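Local atomic coordinates of putative ABC-transporter ATP-binding protein (Alicyclobacillus acidocaldarius, PDB entry 1Z47), a protein that probably binds and hydrolyses ATP as the motor subunit of a putative ABC transporter thought to import sulfate. Residues L60-E65 / V166-E171; V72-K77 / R87-V92. All blocks are in the same frame, centred on the assembly; numbering follows the deposited sequence.

Interaction 1 of 2, residues L60-E65 / V166-E171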
ATOM      1  N   LEU B  60     -23.759   0.851 -10.079  1.00 43.72           N
ATOM      2  CA  LEU B  60     -25.184   1.203  -9.954  1.00 48.47           C
ATOM      3  C   LEU B  60     -25.344   2.717 -10.100  1.00 48.61           C
ATOM      4  O   LEU B  60     -26.380   3.191 -10.563  1.00 48.98           O
ATOM      5  CB  LEU B  60     -25.757   0.805  -8.586  1.00 48.85           C
ATOM      6  CG  LEU B  60     -26.607  -0.449  -8.351  1.00 51.90           C
ATOM      7  CD1 LEU B  60     -27.572  -0.657  -9.512  1.00 55.01           C
ATOM      8  CD2 LEU B  60     -25.736  -1.653  -8.175  1.00 52.77           C
ATOM      9  N   ILE B  61     -24.330   3.473  -9.679  1.00 47.72           N
ATOM     10  CA  ILE B  61     -24.374   4.926  -9.792  1.00 50.08           C
ATOM     11  C   ILE B  61     -24.143   5.319 -11.260  1.00 52.47           C
ATOM     12  O   ILE B  61     -24.710   6.304 -11.760  1.00 50.82           O
ATOM     13  CB  ILE B  61     -23.287   5.601  -8.930  1.00 48.77           C
ATOM     14  CG1 ILE B  61     -23.506   5.289  -7.450  1.00 50.11           C
ATOM     15  CG2 ILE B  61     -23.319   7.116  -9.147  1.00 52.37           C
ATOM     16  CD1 ILE B  61     -22.402   5.831  -6.538  1.00 48.90           C
ATOM     17  N   ALA B  62     -23.313   4.538 -11.949  1.00 49.93           N
ATOM     18  CA  ALA B  62     -23.004   4.803 -13.356  1.00 47.78           C
ATOM     19  C   ALA B  62     -24.158   4.431 -14.285  1.00 50.87           C
ATOM     20  O   ALA B  62     -24.359   5.046 -15.329  1.00 52.12           O
ATOM     21  CB  ALA B  62     -21.748   4.037 -13.766  1.00 48.12           C
ATOM     22  N   GLY B  63     -24.922   3.420 -13.903  1.00 49.28           N
ATOM     23  CA  GLY B  63     -26.018   2.991 -14.739  1.00 48.22           C
ATOM     24  C   GLY B  63     -25.568   1.763 -15.486  1.00 47.57           C
ATOM     25  O   GLY B  63     -26.302   1.221 -16.294  1.00 44.35           O
ATOM     26  N   LEU B  64     -24.345   1.318 -15.206  1.00 49.74           N
ATOM     27  CA  LEU B  64     -23.810   0.124 -15.854  1.00 52.15           C
ATOM     28  C   LEU B  64     -24.549  -1.101 -15.333  1.00 52.99           C
ATOM     29  O   LEU B  64     -24.544  -2.154 -15.959  1.00 51.89           O
ATOM     30  CB  LEU B  64     -22.310  -0.001 -15.580  1.00 51.31           C
ATOM     31  CG  LEU B  64     -21.480   1.021 -16.363  1.00 54.39           C
ATOM     32  CD1 LEU B  64     -20.073   1.119 -15.782  1.00 55.57           C
ATOM     33  CD2 LEU B  64     -21.453   0.610 -17.846  1.00 49.78           C
ATOM     34  N   GLU B  65     -25.181  -0.942 -14.173  1.00 55.25           N
ATOM     35  CA  GLU B  65     -25.960  -2.002 -13.540  1.00 58.41           C
ATOM     36  C   GLU B  65     -27.264  -1.368 -13.091  1.00 54.91           C
ATOM     37  O   GLU B  65     -27.316  -0.167 -12.832  1.00 52.75           O
ATOM     38  CB  GLU B  65     -25.231  -2.552 -12.313  1.00 60.43           C
ATOM     39  CG  GLU B  65     -23.935  -3.276 -12.620  1.00 70.94           C
ATOM     40  CD  GLU B  65     -24.163  -4.633 -13.251  1.00 76.51           C
ATOM     41  OE1 GLU B  65     -23.166  -5.293 -13.618  1.00 80.15           O
ATOM     42  OE2 GLU B  65     -25.339  -5.046 -13.376  1.00 80.01           O
ATOM     43  N   VAL B 166     -21.234  14.095 -11.446  1.00 45.80           N
ATOM     44  CA  VAL B 166     -20.584  13.070 -10.639  1.00 41.86           C
ATOM     45  C   VAL B 166     -19.372  12.473 -11.355  1.00 39.34           C
ATOM     46  O   VAL B 166     -19.381  12.248 -12.558  1.00 44.13           O
ATOM     47  CB  VAL B 166     -21.579  11.940 -10.276  1.00 41.66           C
ATOM     48  CG1 VAL B 166     -20.904  10.944  -9.341  1.00 41.28           C
ATOM     49  CG2 VAL B 166     -22.833  12.529  -9.592  1.00 42.55           C
ATOM     50  N   LEU B 167     -18.329  12.217 -10.574  1.00 40.57           N
ATOM     51  CA  LEU B 167     -17.091  11.648 -11.070  1.00 39.98           C
ATOM     52  C   LEU B 167     -16.919  10.279 -10.369  1.00 33.61           C
ATOM     53  O   LEU B 167     -16.927  10.216  -9.132  1.00 38.77           O
ATOM     54  CB  LEU B 167     -15.956  12.606 -10.712  1.00 37.67           C
ATOM     55  CG  LEU B 167     -14.705  12.683 -11.588  1.00 46.90           C
ATOM     56  CD1 LEU B 167     -15.086  13.024 -13.028  1.00 46.29           C
ATOM     57  CD2 LEU B 167     -13.775  13.754 -11.018  1.00 39.28           C
ATOM     58  N   LEU B 168     -16.810   9.210 -11.155  1.00 30.50           N
ATOM     59  CA  LEU B 168     -16.638   7.853 -10.620  1.00 32.22           C
ATOM     60  C   LEU B 168     -15.276   7.219 -10.949  1.00 36.85           C
ATOM     61  O   LEU B 168     -14.892   7.124 -12.124  1.00 38.83           O
ATOM     62  CB  LEU B 168     -17.741   6.950 -11.159  1.00 35.86           C
ATOM     63  CG  LEU B 168     -19.162   7.492 -10.945  1.00 37.12           C
ATOM     64  CD1 LEU B 168     -20.171   6.518 -11.530  1.00 35.58           C
ATOM     65  CD2 LEU B 168     -19.399   7.714  -9.453  1.00 37.50           C
ATOM     66  N   PHE B 169     -14.560   6.739  -9.927  1.00 35.93           N
ATOM     67  CA  PHE B 169     -13.248   6.107 -10.161  1.00 38.74           C
ATOM     68  C   PHE B 169     -13.299   4.622  -9.813  1.00 39.43           C
ATOM     69  O   PHE B 169     -13.649   4.274  -8.691  1.00 37.75           O
ATOM     70  CB  PHE B 169     -12.167   6.772  -9.299  1.00 35.62           C
ATOM     71  CG  PHE B 169     -11.950   8.224  -9.605  1.00 36.14           C
ATOM     72  CD1 PHE B 169     -12.832   9.188  -9.132  1.00 37.76           C
ATOM     73  CD2 PHE B 169     -10.871   8.625 -10.388  1.00 39.22           C
ATOM     74  CE1 PHE B 169     -12.647  10.533  -9.435  1.00 42.25           C
ATOM     75  CE2 PHE B 169     -10.670   9.967 -10.703  1.00 37.21           C
ATOM     76  CZ  PHE B 169     -11.561  10.923 -10.225  1.00 43.35           C
ATOM     77  N   ASP B 170     -12.981   3.746 -10.759  1.00 38.20           N
ATOM     78  CA  ASP B 170     -12.976   2.320 -10.448  1.00 48.43           C
ATOM     79  C   ASP B 170     -11.543   1.776 -10.424  1.00 52.69           C
ATOM     80  O   ASP B 170     -11.086   1.197 -11.415  1.00 54.24           O
ATOM     81  CB  ASP B 170     -13.794   1.536 -11.468  1.00 47.19           C
ATOM     82  CG  ASP B 170     -14.077   0.105 -11.021  1.00 53.92           C
ATOM     83  OD1 ASP B 170     -14.639  -0.658 -11.836  1.00 58.23           O
ATOM     84  OD2 ASP B 170     -13.756  -0.266  -9.860  1.00 51.51           O
ATOM     85  N   GLU B 171     -10.846   1.983  -9.299  1.00 55.16           N
ATOM     86  CA  GLU B 171      -9.466   1.513  -9.101  1.00 59.06           C
ATOM     87  C   GLU B 171      -8.627   1.730 -10.357  1.00 60.90           C
ATOM     88  O   GLU B 171      -7.891   0.837 -10.790  1.00 57.29           O
ATOM     89  CB  GLU B 171      -9.456   0.018  -8.747  1.00 61.31           C
ATOM     90  CG  GLU B 171      -9.922  -0.875  -9.893  1.00 71.04           C
ATOM     91  CD  GLU B 171      -9.699  -2.359  -9.646  1.00 79.87           C
ATOM     92  OE1 GLU B 171      -8.525  -2.777  -9.465  1.00 81.34           O
ATOM     93  OE2 GLU B 171     -10.705  -3.106  -9.645  1.00 83.03           O
TER
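Leu168, on strand 166-170, meets the last turn of helix 54-62 with both methyl groups: CD1 reaches Ala62 and Ile61, CD2 Ile61. CD1 of Leu168 lies 3.7 Å from CB of Ala62 and equally close to the Ala62 backbone N, so this methyl sits against main chain as well as side chain. The other branch, Leu168 CD2, is 4.0 Å from CG2 of Ile61, which also has Leu168 CD1 within touching distance. The side-chain contacts are all hydrocarbon, every touching residue is buried, and the Ile61 and Leu168 side chains pass at a slant. The first torsion of Ile61 (chi1 -62°) sets CG2 anti to the backbone N, and this branch makes the contact while CG1 leads elsewhere.

Further out, Ile15 and Phe17 of strand 15-22 pack on Ile61, and Leu58, one turn earlier on the helix, adds to the apolar surface around Leu168. Leu168 also packs on Val200 of the adjacent strand 198-203. The helix itself ends here: Gly63 leaves helical geometry with a positive phi of 101°. Glu65, just beyond, forms a salt bridge with Arg59. A helix that follows a probable Walker A loop and packs on the largely parallel strands of the central mixed sheet is the hallmark of the P-loop NTPase fold, here in an ABC-type ATPase domain.

Interaction 2 of 2, residues V72-K77 / R87-V92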
ATOM      1  N   VAL B  72     -32.022   4.811  -7.352  1.00 55.72           N
ATOM      2  CA  VAL B  72     -30.828   5.642  -7.267  1.00 56.01           C
ATOM      3  C   VAL B  72     -31.143   7.059  -7.724  1.00 56.65           C
ATOM      4  O   VAL B  72     -31.685   7.272  -8.806  1.00 55.14           O
ATOM      5  CB  VAL B  72     -29.675   5.080  -8.132  1.00 57.41           C
ATOM      6  CG1 VAL B  72     -30.178   4.746  -9.527  1.00 55.13           C
ATOM      7  CG2 VAL B  72     -28.536   6.103  -8.197  1.00 55.49           C
ATOM      8  N   TRP B  73     -30.784   8.023  -6.890  1.00 57.92           N
ATOM      9  CA  TRP B  73     -31.032   9.417  -7.182  1.00 58.62           C
ATOM     10  C   TRP B  73     -29.742  10.197  -7.325  1.00 60.30           C
ATOM     11  O   TRP B  73     -28.761   9.928  -6.630  1.00 60.64           O
ATOM     12  CB  TRP B  73     -31.860  10.031  -6.059  1.00 63.78           C
ATOM     13  CG  TRP B  73     -33.248   9.529  -6.014  1.00 68.35           C
ATOM     14  CD1 TRP B  73     -33.656   8.233  -5.887  1.00 70.15           C
ATOM     15  CD2 TRP B  73     -34.429  10.315  -6.134  1.00 70.46           C
ATOM     16  NE1 TRP B  73     -35.029   8.162  -5.923  1.00 72.78           N
ATOM     17  CE2 TRP B  73     -35.529   9.429  -6.074  1.00 72.89           C
ATOM     18  CE3 TRP B  73     -34.668  11.688  -6.287  1.00 71.25           C
ATOM     19  CZ2 TRP B  73     -36.850   9.871  -6.164  1.00 74.17           C
ATOM     20  CZ3 TRP B  73     -35.979  12.128  -6.376  1.00 73.85           C
ATOM     21  CH2 TRP B  73     -37.055  11.220  -6.314  1.00 74.14           C
ATOM     22  N   ILE B  74     -29.760  11.175  -8.225  1.00 59.93           N
ATOM     23  CA  ILE B  74     -28.617  12.036  -8.472  1.00 59.46           C
ATOM     24  C   ILE B  74     -29.136  13.453  -8.705  1.00 61.98           C
ATOM     25  O   ILE B  74     -29.888  13.696  -9.646  1.00 62.56           O
ATOM     26  CB  ILE B  74     -27.805  11.577  -9.714  1.00 54.84           C
ATOM     27  CG1 ILE B  74     -27.168  10.206  -9.448  1.00 55.99           C
ATOM     28  CG2 ILE B  74     -26.708  12.584 -10.009  1.00 52.52           C
ATOM     29  CD1 ILE B  74     -26.384   9.622 -10.626  1.00 44.58           C
ATOM     30  N   GLY B  75     -28.729  14.378  -7.840  1.00 63.80           N
ATOM     31  CA  GLY B  75     -29.173  15.754  -7.962  1.00 69.73           C
ATOM     32  C   GLY B  75     -30.674  15.853  -7.747  1.00 73.94           C
ATOM     33  O   GLY B  75     -31.353  16.670  -8.378  1.00 74.23           O
ATOM     34  N   GLY B  76     -31.191  15.014  -6.852  1.00 75.84           N
ATOM     35  CA  GLY B  76     -32.616  15.001  -6.565  1.00 75.18           C
ATOM     36  C   GLY B  76     -33.401  14.481  -7.753  1.00 75.11           C
ATOM     37  O   GLY B  76     -34.619  14.635  -7.823  1.00 77.00           O
ATOM     38  N   LYS B  77     -32.695  13.847  -8.681  1.00 73.05           N
ATOM     39  CA  LYS B  77     -33.303  13.313  -9.890  1.00 72.99           C
ATOM     40  C   LYS B  77     -33.269  11.784  -9.955  1.00 72.12           C
ATOM     41  O   LYS B  77     -32.203  11.180 -10.080  1.00 71.07           O
ATOM     42  CB  LYS B  77     -32.584  13.910 -11.100  1.00 75.56           C
ATOM     43  CG  LYS B  77     -33.023  13.389 -12.456  1.00 78.39           C
ATOM     44  CD  LYS B  77     -32.198  14.052 -13.568  1.00 80.37           C
ATOM     45  CE  LYS B  77     -32.574  13.530 -14.952  1.00 79.86           C
ATOM     46  NZ  LYS B  77     -31.786  14.192 -16.035  1.00 77.93           N
ATOM     47  N   ARG B  87     -26.928  10.048 -17.658  1.00 59.09           N
ATOM     48  CA  ARG B  87     -26.665  10.577 -16.325  1.00 58.66           C
ATOM     49  C   ARG B  87     -25.562  11.621 -16.366  1.00 59.08           C
ATOM     50  O   ARG B  87     -24.721  11.620 -17.265  1.00 60.83           O
ATOM     51  CB  ARG B  87     -26.294   9.439 -15.363  1.00 60.27           C
ATOM     52  CG  ARG B  87     -27.321   8.305 -15.328  1.00 59.70           C
ATOM     53  CD  ARG B  87     -27.030   7.282 -14.229  1.00 59.93           C
ATOM     54  NE  ARG B  87     -28.004   6.190 -14.229  1.00 60.73           N
ATOM     55  CZ  ARG B  87     -28.100   5.263 -13.275  1.00 63.15           C
ATOM     56  NH1 ARG B  87     -27.278   5.288 -12.230  1.00 61.57           N
ATOM     57  NH2 ARG B  87     -29.024   4.314 -13.364  1.00 59.96           N
ATOM     58  N   ASN B  88     -25.572  12.520 -15.392  1.00 60.61           N
ATOM     59  CA  ASN B  88     -24.579  13.587 -15.325  1.00 62.64           C
ATOM     60  C   ASN B  88     -23.333  13.076 -14.594  1.00 59.91           C
ATOM     61  O   ASN B  88     -22.896  13.663 -13.601  1.00 60.30           O
ATOM     62  CB  ASN B  88     -25.181  14.780 -14.579  1.00 66.91           C
ATOM     63  CG  ASN B  88     -24.802  16.115 -15.195  1.00 71.31           C
ATOM     64  OD1 ASN B  88     -23.718  16.644 -14.952  1.00 71.90           O
ATOM     65  ND2 ASN B  88     -25.704  16.667 -16.005  1.00 75.17           N
ATOM     66  N   VAL B  89     -22.756  11.993 -15.103  1.00 57.24           N
ATOM     67  CA  VAL B  89     -21.589  11.388 -14.465  1.00 54.47           C
ATOM     68  C   VAL B  89     -20.453  11.077 -15.435  1.00 52.69           C
ATOM     69  O   VAL B  89     -20.688  10.666 -16.568  1.00 53.24           O
ATOM     70  CB  VAL B  89     -21.987  10.080 -13.769  1.00 51.95           C
ATOM     71  CG1 VAL B  89     -23.131  10.333 -12.797  1.00 53.59           C
ATOM     72  CG2 VAL B  89     -22.393   9.051 -14.805  1.00 55.39           C
ATOM     73  N   GLY B  90     -19.220  11.265 -14.978  1.00 48.70           N
ATOM     74  CA  GLY B  90     -18.072  10.985 -15.820  1.00 49.63           C
ATOM     75  C   GLY B  90     -17.319   9.780 -15.286  1.00 48.28           C
ATOM     76  O   GLY B  90     -17.251   9.595 -14.078  1.00 46.56           O
ATOM     77  N   LEU B  91     -16.746   8.974 -16.176  1.00 47.03           N
ATOM     78  CA  LEU B  91     -16.017   7.778 -15.767  1.00 51.01           C
ATOM     79  C   LEU B  91     -14.496   7.790 -15.946  1.00 51.29           C
ATOM     80  O   LEU B  91     -13.980   8.136 -17.008  1.00 51.93           O
ATOM     81  CB  LEU B  91     -16.575   6.574 -16.517  1.00 52.69           C
ATOM     82  CG  LEU B  91     -17.973   6.051 -16.179  1.00 56.53           C
ATOM     83  CD1 LEU B  91     -18.887   7.162 -15.714  1.00 56.60           C
ATOM     84  CD2 LEU B  91     -18.528   5.359 -17.410  1.00 55.84           C
ATOM     85  N   VAL B  92     -13.788   7.400 -14.891  1.00 50.75           N
ATOM     86  CA  VAL B  92     -12.326   7.279 -14.909  1.00 52.03           C
ATOM     87  C   VAL B  92     -12.119   5.836 -14.421  1.00 52.29           C
ATOM     88  O   VAL B  92     -11.856   5.580 -13.238  1.00 47.14           O
ATOM     89  CB  VAL B  92     -11.640   8.267 -13.931  1.00 55.31           C
ATOM     90  CG1 VAL B  92     -10.131   8.232 -14.134  1.00 53.32           C
ATOM     91  CG2 VAL B  92     -12.176   9.685 -14.141  1.00 54.26           C
TER
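Ile74 and Val89 meet where two sheets of the ABC ATPase domain approach each other: Ile74 ends strand 69-74 of the antiparallel sheet, while Val89 begins strand 89-93, the outermost strand on one side of the mixed, P-loop-type sheet. CD1 of Ile74 is 4.0 Å from CG1 of Val89, and the two side chains cross at about a right angle.

Arg87 adds a second, extended set of contacts. From CB the chain starts with CG anti to the carbonyl carbon (chi1 -54°) and then runs extended to NE. Along the way its CD passes 4.3 Å from Ile74 CD1, so the aliphatic stem shares the isoleucine tip with Val89. At the next atom, NE donates to the carbonyl O of Leu82. The guanidinium finally reaches Val72, whose CG1 lies 4.0 Å from Arg87 NH1 and as far from NH2, in an oblique approach. NH1 also donates to the carbonyl O of Leu60 and, weakly, to that of Ile61, at the end of helix 54-62. These bonds give a buried cationic group polar partners amid hydrocarbon and help fix its rotation.

Around this core, Ile74 also rests on Val79 and on Val166 of strand 166-170, and Phe17 packs on Val72. Strand 69-74 gives way to a type I' turn from Ile74 to Lys77, in which Gly75 and Gly76 both take positive phi. Its two ends are pinned by paired backbone bonds, Ile74 N to Lys77 O at 3.1 Å and Lys77 N to Ile74 O at 3.0 Å.

Both contacts are buried and lie about 9 Å apart between centres, yet they differ in what they join. Interaction 1 sets a helix against a strand inside the mixed sheet; interaction 2 brings the edge strand of that sheet, and the loop leading into it, up to the separate antiparallel sheet. Strands 166-170 and 89-93 are neighbours, probably linked through Val166 N to Asn88 O and Gly90 N to Val166 O. Chemistry follows place: the inner contact is made by hydrocarbon side chains, whereas the outer one includes an arginine. That residue also connects them, since the Arg87 guanidinium packs against Gly63, just past the helix end used by interaction 1.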